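Local coordinates for protein extracellular subtilisin-like serine proteinase (PDB 1SH7) that probably cleaves peptide bonds as a secreted, calcium-binding, cold-adapted serine endopeptidase of the subtilisin family, this chain being its catalytic domain, at residues Val112-Val115 / Ala116-Ser120; Asp183-Ser186 / Ser187-Trp191. All coordinates share one frame; numbering follows the deposited sequence.

Contact 1 (Val112-Val115 / Ala116-Ser120); sequences VDWV and AQNAS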
ATOM      1  N   VAL A 112       0.718   2.697 -14.933  1.00 12.14           N
ATOM      2  CA  VAL A 112      -0.147   1.544 -14.639  1.00 12.83           C
ATOM      3  C   VAL A 112       0.032   0.474 -15.740  1.00 12.71           C
ATOM      4  O   VAL A 112       0.256  -0.703 -15.447  1.00 14.21           O
ATOM      5  CB  VAL A 112      -1.617   1.979 -14.488  1.00 12.46           C
ATOM      6  CG1 VAL A 112      -2.565   0.780 -14.432  1.00 12.40           C
ATOM      7  CG2 VAL A 112      -1.776   2.894 -13.274  1.00 11.51           C
ATOM      8  N   ASP A 113      -0.043   0.897 -16.996  1.00 13.42           N
ATOM      9  CA  ASP A 113       0.178   0.041 -18.160  1.00 13.66           C
ATOM     10  C   ASP A 113       1.576  -0.602 -18.133  1.00 13.35           C
ATOM     11  O   ASP A 113       1.747  -1.764 -18.512  1.00 13.15           O
ATOM     12  CB  ASP A 113       0.049   0.864 -19.451  1.00 13.57           C
ATOM     13  CG  ASP A 113      -1.378   1.240 -19.787  1.00 16.37           C
ATOM     14  OD1 ASP A 113      -1.530   1.998 -20.790  1.00 16.48           O
ATOM     15  OD2 ASP A 113      -2.398   0.830 -19.151  1.00 16.87           O
ATOM     16  N   TRP A 114       2.576   0.160 -17.696  1.00 12.82           N
ATOM     17  CA  TRP A 114       3.941  -0.346 -17.623  1.00 12.02           C
ATOM     18  C   TRP A 114       4.071  -1.507 -16.639  1.00 11.49           C
ATOM     19  O   TRP A 114       4.775  -2.492 -16.890  1.00 10.70           O
ATOM     20  CB  TRP A 114       4.896   0.789 -17.228  1.00 12.35           C
ATOM     21  CG  TRP A 114       6.316   0.418 -17.312  1.00 11.74           C
ATOM     22  CD1 TRP A 114       7.146   0.611 -18.372  1.00 12.07           C
ATOM     23  CD2 TRP A 114       7.095  -0.263 -16.314  1.00 13.39           C
ATOM     24  NE1 TRP A 114       8.401   0.151 -18.076  1.00 11.10           N
ATOM     25  CE2 TRP A 114       8.397  -0.401 -16.824  1.00 13.40           C
ATOM     26  CE3 TRP A 114       6.840  -0.722 -15.022  1.00 14.29           C
ATOM     27  CZ2 TRP A 114       9.432  -0.990 -16.093  1.00 12.79           C
ATOM     28  CZ3 TRP A 114       7.859  -1.321 -14.310  1.00 14.01           C
ATOM     29  CH2 TRP A 114       9.125  -1.462 -14.849  1.00 14.57           C
ATOM     30  N   VAL A 115       3.391  -1.377 -15.514  1.00 11.83           N
ATOM     31  CA  VAL A 115       3.356  -2.463 -14.519  1.00 11.57           C
ATOM     32  C   VAL A 115       2.661  -3.692 -15.114  1.00 11.54           C
ATOM     33  O   VAL A 115       3.192  -4.799 -15.040  1.00 11.00           O
ATOM     34  CB  VAL A 115       2.676  -2.000 -13.207  1.00 11.23           C
ATOM     35  CG1 VAL A 115       2.345  -3.159 -12.329  1.00 12.41           C
ATOM     36  CG2 VAL A 115       3.571  -0.980 -12.460  1.00 12.64           C
ATOM     37  N   ALA A 116       1.516  -3.526 -15.751  1.00 12.36           N
ATOM     38  CA  ALA A 116       0.856  -4.672 -16.383  1.00 13.54           C
ATOM     39  C   ALA A 116       1.791  -5.346 -17.412  1.00 14.45           C
ATOM     40  O   ALA A 116       1.921  -6.585 -17.442  1.00 14.50           O
ATOM     41  CB  ALA A 116      -0.434  -4.259 -17.052  1.00 13.83           C
ATOM     42  N   GLN A 117       2.504  -4.537 -18.188  1.00 14.60           N
ATOM     43  CA  GLN A 117       3.355  -5.084 -19.250  1.00 15.74           C
ATOM     44  C   GLN A 117       4.676  -5.691 -18.723  1.00 15.56           C
ATOM     45  O   GLN A 117       5.240  -6.565 -19.364  1.00 14.77           O
ATOM     46  CB  GLN A 117       3.668  -4.031 -20.305  0.65 15.72           C
ATOM     47  CG  GLN A 117       2.471  -3.623 -21.150  0.65 18.89           C
ATOM     48  CD  GLN A 117       2.679  -2.302 -21.883  0.65 22.81           C
ATOM     49  OE1 GLN A 117       3.817  -1.883 -22.115  0.65 26.49           O
ATOM     50  NE2 GLN A 117       1.582  -1.640 -22.239  0.65 24.75           N
ATOM     51  N   ASN A 118       5.155  -5.246 -17.562  1.00 15.31           N
ATOM     52  CA  ASN A 118       6.496  -5.590 -17.127  1.00 15.47           C
ATOM     53  C   ASN A 118       6.582  -6.434 -15.863  1.00 15.21           C
ATOM     54  O   ASN A 118       7.668  -6.836 -15.476  1.00 13.85           O
ATOM     55  CB  ASN A 118       7.337  -4.301 -16.968  1.00 15.81           C
ATOM     56  CG  ASN A 118       7.606  -3.627 -18.302  1.00 17.64           C
ATOM     57  OD1 ASN A 118       6.864  -2.714 -18.724  1.00 22.13           O
ATOM     58  ND2 ASN A 118       8.639  -4.076 -18.990  1.00 18.27           N
ATOM     59  N   ALA A 119       5.464  -6.693 -15.200  1.00 15.91           N
ATOM     60  CA  ALA A 119       5.531  -7.517 -13.975  1.00 17.01           C
ATOM     61  C   ALA A 119       5.995  -8.882 -14.378  1.00 17.41           C
ATOM     62  O   ALA A 119       5.613  -9.353 -15.442  1.00 17.75           O
ATOM     63  CB  ALA A 119       4.187  -7.610 -13.305  1.00 17.06           C
ATOM     64  N   SER A 120       6.813  -9.540 -13.576  1.00 18.77           N
ATOM     65  CA  SER A 120       7.288 -10.871 -14.005  1.00 20.16           C
ATOM     66  C   SER A 120       6.733 -12.059 -13.170  1.00 19.62           C
ATOM     67  O   SER A 120       5.781 -12.772 -13.606  1.00 21.72           O
ATOM     68  CB  SER A 120       8.840 -10.864 -14.207  1.00 20.68           C
ATOM     69  OG  SER A 120       9.587 -11.048 -13.016  1.00 24.27           O
TER
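Val112 O takes a nearly straight hydrogen bond from Ala116 N, 3.1 Å long, near the end of helix 105-118. The Val112 side chain turns from this turn toward Ala140 and Ala144 of helix 135-146. Asp113 O accepts from Gln117 N at 2.9 Å. The Gln117 chain, extended beyond CG, lies alongside, with CG 3.3 Å from Asp113 O. Trp114 and Asn118 make the main side-chain contact. Trp114 CG stands anti to the backbone N (chi1 -172°), which brings one face of the indole against Asn118, one turn on. Asn118 CB sits over the six-membered ring of Trp114, 3.8 Å from its centroid and 3° off the ring normal, a CH-pi contact. The Asn118 amide stacks over the indole, its plane turned 23° from the ring. Asn118 N also makes a weak hydrogen bond to Trp114 O. Val115 O has two donors: Ala119 N at 3.0 Å and Asn118 N at 3.2 Å, the latter above the carbonyl plane. The Val115 side chain packs on Tyr34 and Ile36 of strand 32-37. Ala119 is the first residue to leave helical angles. Val115 O is thus shared by an i+4 and an i+3 donor, and the regular pattern loosens as the helix ends. The stack should hold the Asn118 side chain against the ring at this point.

Contact 2 (Asp183-Ser186 / Ser187-Trp191); sequences DSRS and SFSNW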
ATOM      1  N   ASP A 183      -6.946   2.821  17.344  1.00  8.35           N
ATOM      2  CA  ASP A 183      -7.968   2.183  16.524  1.00  9.29           C
ATOM      3  C   ASP A 183      -9.100   3.077  16.036  1.00  9.55           C
ATOM      4  O   ASP A 183     -10.098   2.586  15.564  1.00  8.30           O
ATOM      5  CB  ASP A 183      -8.506   0.915  17.201  1.00  9.30           C
ATOM      6  CG  ASP A 183      -7.598  -0.294  16.968  1.00 10.90           C
ATOM      7  OD1 ASP A 183      -6.620  -0.180  16.172  1.00  9.06           O
ATOM      8  OD2 ASP A 183      -7.794  -1.401  17.538  1.00  9.92           O
ATOM      9  N   SER A 184      -8.943   4.400  16.108  1.00  9.80           N
ATOM     10  CA  SER A 184      -9.899   5.264  15.416  1.00 10.71           C
ATOM     11  C   SER A 184      -9.547   5.352  13.946  1.00 10.74           C
ATOM     12  O   SER A 184      -8.377   5.352  13.590  1.00 10.57           O
ATOM     13  CB  SER A 184      -9.914   6.680  16.002  1.00 11.20           C
ATOM     14  OG  SER A 184     -10.842   7.521  15.289  1.00 11.65           O
ATOM     15  N   ARG A 185     -10.560   5.453  13.096  1.00 10.38           N
ATOM     16  CA  ARG A 185     -10.360   6.017  11.776  1.00 10.96           C
ATOM     17  C   ARG A 185      -9.638   7.352  11.931  1.00 10.78           C
ATOM     18  O   ARG A 185     -10.010   8.119  12.787  1.00 10.56           O
ATOM     19  CB  ARG A 185     -11.724   6.273  11.110  1.00 10.77           C
ATOM     20  CG  ARG A 185     -11.646   6.869   9.701  1.00 11.63           C
ATOM     21  CD  ARG A 185     -12.984   7.283   9.058  1.00 11.98           C
ATOM     22  NE  ARG A 185     -13.643   8.389   9.772  1.00 12.24           N
ATOM     23  CZ  ARG A 185     -13.633   9.677   9.427  1.00 12.09           C
ATOM     24  NH1 ARG A 185     -13.014  10.108   8.333  1.00 10.48           N
ATOM     25  NH2 ARG A 185     -14.270  10.548  10.201  1.00 15.39           N
ATOM     26  N   SER A 186      -8.596   7.610  11.138  1.00 10.57           N
ATOM     27  CA  SER A 186      -7.933   8.929  11.132  1.00 10.82           C
ATOM     28  C   SER A 186      -8.959   9.940  10.688  1.00 10.62           C
ATOM     29  O   SER A 186      -9.739   9.668   9.754  1.00  9.83           O
ATOM     30  CB  SER A 186      -6.743   8.938  10.169  1.00 10.87           C
ATOM     31  OG  SER A 186      -5.870   7.860  10.467  1.00 10.97           O
ATOM     32  N   SER A 187      -8.963  11.107  11.327  1.00  9.65           N
ATOM     33  CA  SER A 187     -10.013  12.105  11.053  1.00 10.85           C
ATOM     34  C   SER A 187     -10.049  12.593   9.622  1.00 10.98           C
ATOM     35  O   SER A 187     -11.088  13.108   9.192  1.00 11.72           O
ATOM     36  CB  SER A 187      -9.909  13.311  11.980  1.00  9.43           C
ATOM     37  OG  SER A 187      -8.638  13.858  11.943  1.00 12.47           O
ATOM     38  N   PHE A 188      -8.927  12.465   8.896  1.00 10.86           N
ATOM     39  CA  PHE A 188      -8.841  12.922   7.490  1.00 11.05           C
ATOM     40  C   PHE A 188      -9.264  11.810   6.511  1.00 11.27           C
ATOM     41  O   PHE A 188      -9.465  12.052   5.327  1.00 10.91           O
ATOM     42  CB  PHE A 188      -7.407  13.391   7.143  1.00 11.23           C
ATOM     43  CG  PHE A 188      -6.360  12.331   7.393  1.00 10.83           C
ATOM     44  CD1 PHE A 188      -6.240  11.232   6.544  1.00 10.85           C
ATOM     45  CD2 PHE A 188      -5.535  12.400   8.496  1.00  9.53           C
ATOM     46  CE1 PHE A 188      -5.318  10.214   6.841  1.00  8.51           C
ATOM     47  CE2 PHE A 188      -4.644  11.418   8.765  1.00 10.36           C
ATOM     48  CZ  PHE A 188      -4.521  10.333   7.927  1.00  8.59           C
ATOM     49  N   SER A 189      -9.349  10.571   6.987  1.00 11.16           N
ATOM     50  CA  SER A 189      -9.543   9.447   6.067  1.00 11.82           C
ATOM     51  C   SER A 189     -10.837   9.488   5.297  1.00 11.51           C
ATOM     52  O   SER A 189     -11.926   9.613   5.863  1.00 12.09           O
ATOM     53  CB  SER A 189      -9.499   8.107   6.813  1.00 11.31           C
ATOM     54  OG  SER A 189      -9.529   7.063   5.852  1.00 11.81           O
ATOM     55  N   ASN A 190     -10.753   9.288   3.988  1.00 11.48           N
ATOM     56  CA  ASN A 190     -11.972   9.033   3.251  1.00 10.76           C
ATOM     57  C   ASN A 190     -12.579   7.696   3.769  1.00 11.80           C
ATOM     58  O   ASN A 190     -11.953   6.932   4.527  1.00  9.88           O
ATOM     59  CB  ASN A 190     -11.708   8.972   1.736  1.00 11.14           C
ATOM     60  CG  ASN A 190     -11.521  10.335   1.091  1.00 10.91           C
ATOM     61  OD1 ASN A 190     -11.233  10.420  -0.123  1.00 16.39           O
ATOM     62  ND2 ASN A 190     -11.675  11.380   1.844  1.00  8.49           N
ATOM     63  N   TRP A 191     -13.832   7.484   3.396  1.00 12.05           N
ATOM     64  CA  TRP A 191     -14.717   6.518   4.012  1.00 12.93           C
ATOM     65  C   TRP A 191     -15.699   6.014   2.964  1.00 13.36           C
ATOM     66  O   TRP A 191     -15.663   6.481   1.823  1.00 13.09           O
ATOM     67  CB  TRP A 191     -15.460   7.131   5.240  1.00 12.71           C
ATOM     68  CG  TRP A 191     -16.004   8.525   5.034  1.00 13.98           C
ATOM     69  CD1 TRP A 191     -15.485   9.670   5.517  1.00 14.38           C
ATOM     70  CD2 TRP A 191     -17.194   8.886   4.333  1.00 14.42           C
ATOM     71  NE1 TRP A 191     -16.251  10.745   5.131  1.00 14.72           N
ATOM     72  CE2 TRP A 191     -17.302  10.288   4.385  1.00 15.56           C
ATOM     73  CE3 TRP A 191     -18.165   8.170   3.628  1.00 15.85           C
ATOM     74  CZ2 TRP A 191     -18.352  10.981   3.789  1.00 14.99           C
ATOM     75  CZ3 TRP A 191     -19.200   8.864   3.027  1.00 15.61           C
ATOM     76  CH2 TRP A 191     -19.280  10.255   3.114  1.00 14.63           C
TER
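The loop between strands 174-179 and 197-200 makes a type I beta turn from Ser186 to Ser189. Ser189 N closes it with a hydrogen bond to Ser186 O, 2.9 Å long. The Phe188 ring folds back against Ser186. Its CG lies between the backbone N and the carbonyl carbon (chi1 56°), and this brings one ring face to Ser186 CB. That CB is 3.7 Å from the ring centroid, a CH-pi contact offset toward the rim, with Phe188 CZ and CE2 nearest. Ser186 OG is turned to other partners, the hydroxyls of Ser202 and Ser178. In this subtilase domain the turn lies near the active site: the Phe188 side chain is about 6 Å from the bound phenylmethanesulfonic acid and about 8 Å from the side chain of Ser220, the predicted nucleophile of the charge relay system. Arg185, just before the turn, reaches across to its last residue. Arg185 CG passes 3.8 Å from Ser189 CB. Further out the chain bends at chi3 (65°), and this bend carries NH1 to Ser189 O. The resulting hydrogen bond is 2.7 Å long. The carbonyl oxygen lies close to the guanidinium plane and receives the N-H on a lone pair, though the N-H is bent to 131°. NH1 also bonds Asn159 OD1, and NH2 forms a salt bridge with Asp260. The guanidinium is thus gripped from several directions, which should fix its rotation. Arg185 NH1 comes to the edge of the Trp191 indole, 3.8 Å from CD1. Ser189 OG bonds Asn190 O and also Ser178 N, tying the end of the turn to strand 174-179.

In the fold
Contact 1 comes first along the chain and closes before contact 2 opens. Their centres lie about 32 Å apart, on opposite sides of the centre of the chain, and their nearest atoms are about 18 Å apart. Both belong to the one subtilase domain, built round a seven-stranded parallel sheet. Contact 1 ends helix 105-118, which packs on strands 32-37 and 90-95 and leads into strand 123-127. Contact 2 lies in the loop that joins strands 174-179 and 197-200 at one margin of the same sheet. Contact 2 sits by the bound phenylmethanesulfonic acid, whereas the Val112 side chain of contact 1 is about 14 Å from it.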